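Local coordinates for protein cobyrinic Acid a,c-diamide synthase (Mycobacterium smegmatis, PDB 4PFS) that binds ADP and magnesium as a ParA-family P-loop NTPase and may play a role in septum formation, at residues 153-158 against 186-191. Residues are numbered along the deposited sequence; the frame is centred on the assembly and turned at random.
Sequences VPLQCE and LGALPT
Thr191 CG2 stands anti to its own carbonyl carbon and beside the backbone N (OG1 at chi1 64°), which lays the methyl against Pro154 CB at 4.0 Å. On the other face, Leu155 has CG anti to the backbone N (chi1 -168°), and its CD2 meets Ala188 CB. Both pairs belong to two parallel strands, 150-156 and 184-191, joined through helix 165-178 as a beta-alpha-beta unit of the P-loop NTPase fold. Strand 184-191 is the last of the sheet within this chain. Gly187 O accepts from Val153 N at 3.0 Å. Leu189 then bonds Val153 O through its N and Leu155 N through its O, the latter at an N-H...O angle of 168°, the straightest of the five bonds at the hydrogen. Thr191 continues the pattern, with its N bound to Leu155 O. The prolines, Pro154 and Pro190, have no N-H to give, but neither N is used in the pairing of these two strands. Pro154 CA makes a CA-H...O contact to Leu189 O, and Pro190 CA one to Leu155 O; Ala188 CA and Gln156 CA make the same kind of contact, to Val153 O and Thr191 O. Pro154 also packs on Lys24 of the ADP site, and Thr191 lies close to Ala23. At the far end Cys157 SG touches Pro190 CB at 4.1 Å, and Cys157 N donates to Thr191 O at 3.1 Å, nearly along the C=O axis.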
ATOM      1  N   VAL A 153      -2.232  -6.144  -3.787  1.00 21.40           N
ATOM      2  CA  VAL A 153      -3.468  -5.471  -4.130  1.00 18.62           C
ATOM      3  C   VAL A 153      -4.581  -5.935  -3.193  1.00 20.88           C
ATOM      4  O   VAL A 153      -4.922  -7.128  -3.136  1.00 20.86           O
ATOM      5  CB  VAL A 153      -3.847  -5.696  -5.614  1.00 24.45           C
ATOM      6  CG1 VAL A 153      -3.565  -7.121  -6.033  1.00 25.90           C
ATOM      7  CG2 VAL A 153      -5.299  -5.300  -5.869  1.00 19.93           C
ATOM      8  N   PRO A 154      -5.119  -4.995  -2.400  1.00 24.06           N
ATOM      9  CA  PRO A 154      -6.298  -5.296  -1.576  1.00 20.84           C
ATOM     10  C   PRO A 154      -7.488  -5.459  -2.502  1.00 21.10           C
ATOM     11  O   PRO A 154      -7.803  -4.535  -3.268  1.00 23.19           O
ATOM     12  CB  PRO A 154      -6.432  -4.070  -0.677  1.00 26.28           C
ATOM     13  CG  PRO A 154      -5.777  -2.963  -1.450  1.00 24.57           C
ATOM     14  CD  PRO A 154      -4.648  -3.613  -2.217  1.00 20.21           C
ATOM     15  N   LEU A 155      -8.113  -6.627  -2.471  1.00 21.76           N
ATOM     16  CA  LEU A 155      -9.101  -6.970  -3.492  1.00 22.85           C
ATOM     17  C   LEU A 155     -10.435  -7.337  -2.889  1.00 24.39           C
ATOM     18  O   LEU A 155     -10.533  -8.319  -2.151  1.00 24.98           O
ATOM     19  CB  LEU A 155      -8.583  -8.123  -4.344  1.00 33.83           C
ATOM     20  CG  LEU A 155      -9.319  -8.452  -5.639  1.00 40.95           C
ATOM     21  CD1 LEU A 155      -9.262  -7.279  -6.642  1.00 41.65           C
ATOM     22  CD2 LEU A 155      -8.743  -9.717  -6.242  1.00 40.79           C
ATOM     23  N   GLN A 156     -11.453  -6.542  -3.199  1.00 25.28           N
ATOM     24  CA  GLN A 156     -12.813  -6.791  -2.730  1.00 30.87           C
ATOM     25  C   GLN A 156     -13.389  -8.069  -3.317  1.00 33.13           C
ATOM     26  O   GLN A 156     -13.192  -8.364  -4.505  1.00 28.90           O
ATOM     27  CB  GLN A 156     -13.738  -5.614  -3.074  1.00 35.01           C
ATOM     28  CG  GLN A 156     -13.988  -5.409  -4.576  1.00 44.62           C
ATOM     29  CD  GLN A 156     -15.078  -6.322  -5.155  1.00 55.74           C
ATOM     30  OE1 GLN A 156     -16.015  -6.723  -4.459  1.00 52.85           O
ATOM     31  NE2 GLN A 156     -14.943  -6.662  -6.435  1.00 64.79           N
ATOM     32  N   CYS A 157     -14.113  -8.824  -2.489  1.00 31.26           N
ATOM     33  CA  CYS A 157     -14.832  -9.980  -2.999  1.00 36.56           C
ATOM     34  C   CYS A 157     -16.302  -9.999  -2.565  1.00 46.46           C
ATOM     35  O   CYS A 157     -16.861 -11.060  -2.243  1.00 54.15           O
ATOM     36  CB  CYS A 157     -14.124 -11.278  -2.598  1.00 44.35           C
ATOM     37  SG  CYS A 157     -13.392 -11.337  -0.963  1.00 31.38           S
ATOM     38  N   GLU A 158     -16.931  -8.825  -2.574  1.00 45.28           N
ATOM     39  CA  GLU A 158     -18.378  -8.752  -2.409  1.00 56.78           C
ATOM     40  C   GLU A 158     -19.035  -9.194  -3.713  1.00 62.01           C
ATOM     41  O   GLU A 158     -19.950 -10.027  -3.715  1.00 62.36           O
ATOM     42  CB  GLU A 158     -18.838  -7.339  -2.026  1.00 54.52           C
ATOM     43  N   LEU A 186       3.455  -9.658  -4.233  1.00 27.13           N
ATOM     44  CA  LEU A 186       3.207 -10.735  -3.276  1.00 22.04           C
ATOM     45  C   LEU A 186       1.858 -11.385  -3.564  1.00 27.89           C
ATOM     46  O   LEU A 186       1.682 -12.588  -3.359  1.00 26.22           O
ATOM     47  CB  LEU A 186       3.250 -10.224  -1.838  1.00 32.11           C
ATOM     48  CG  LEU A 186       4.566  -9.670  -1.299  1.00 31.31           C
ATOM     49  CD1 LEU A 186       4.435  -9.337   0.187  1.00 28.95           C
ATOM     50  CD2 LEU A 186       5.702 -10.670  -1.550  1.00 30.28           C
ATOM     51  N   GLY A 187       0.905 -10.576  -4.033  1.00 25.63           N
ATOM     52  CA  GLY A 187      -0.386 -11.090  -4.429  1.00 26.28           C
ATOM     53  C   GLY A 187      -1.542 -10.205  -3.999  1.00 30.58           C
ATOM     54  O   GLY A 187      -1.351  -9.027  -3.657  1.00 23.52           O
ATOM     55  N   ALA A 188      -2.738 -10.795  -4.008  1.00 23.77           N
ATOM     56  CA  ALA A 188      -3.976 -10.114  -3.661  1.00 24.16           C
ATOM     57  C   ALA A 188      -4.404 -10.408  -2.226  1.00 27.63           C
ATOM     58  O   ALA A 188      -4.529 -11.577  -1.835  1.00 24.00           O
ATOM     59  CB  ALA A 188      -5.104 -10.526  -4.639  1.00 22.28           C
ATOM     60  N   LEU A 189      -4.644  -9.356  -1.443  1.00 26.10           N
ATOM     61  CA  LEU A 189      -5.230  -9.537  -0.122  1.00 24.16           C
ATOM     62  C   LEU A 189      -6.731  -9.365  -0.230  1.00 25.64           C
ATOM     63  O   LEU A 189      -7.211  -8.266  -0.518  1.00 26.07           O
ATOM     64  CB  LEU A 189      -4.656  -8.548   0.886  1.00 20.61           C
ATOM     65  CG  LEU A 189      -5.229  -8.621   2.296  1.00 30.03           C
ATOM     66  CD1 LEU A 189      -4.984  -9.984   2.915  1.00 31.46           C
ATOM     67  CD2 LEU A 189      -4.633  -7.531   3.161  1.00 33.86           C
ATOM     68  N   PRO A 190      -7.482 -10.449  -0.028  1.00 23.49           N
ATOM     69  CA  PRO A 190      -8.932 -10.310  -0.143  1.00 26.05           C
ATOM     70  C   PRO A 190      -9.474  -9.403   0.951  1.00 29.70           C
ATOM     71  O   PRO A 190      -8.988  -9.467   2.086  1.00 30.78           O
ATOM     72  CB  PRO A 190      -9.453 -11.749   0.021  1.00 26.32           C
ATOM     73  CG  PRO A 190      -8.260 -12.622  -0.206  1.00 29.23           C
ATOM     74  CD  PRO A 190      -7.069 -11.832   0.241  1.00 28.71           C
ATOM     75  N   THR A 191     -10.452  -8.567   0.607  1.00 27.35           N
ATOM     76  CA  THR A 191     -11.103  -7.690   1.576  1.00 31.05           C
ATOM     77  C   THR A 191     -12.611  -7.761   1.378  1.00 34.13           C
ATOM     78  O   THR A 191     -13.074  -8.151   0.308  1.00 32.86           O
ATOM     79  CB  THR A 191     -10.635  -6.229   1.430  1.00 30.00           C
ATOM     80  OG1 THR A 191     -11.033  -5.738   0.146  1.00 29.31           O
ATOM     81  CG2 THR A 191      -9.115  -6.131   1.549  1.00 22.82           C
TER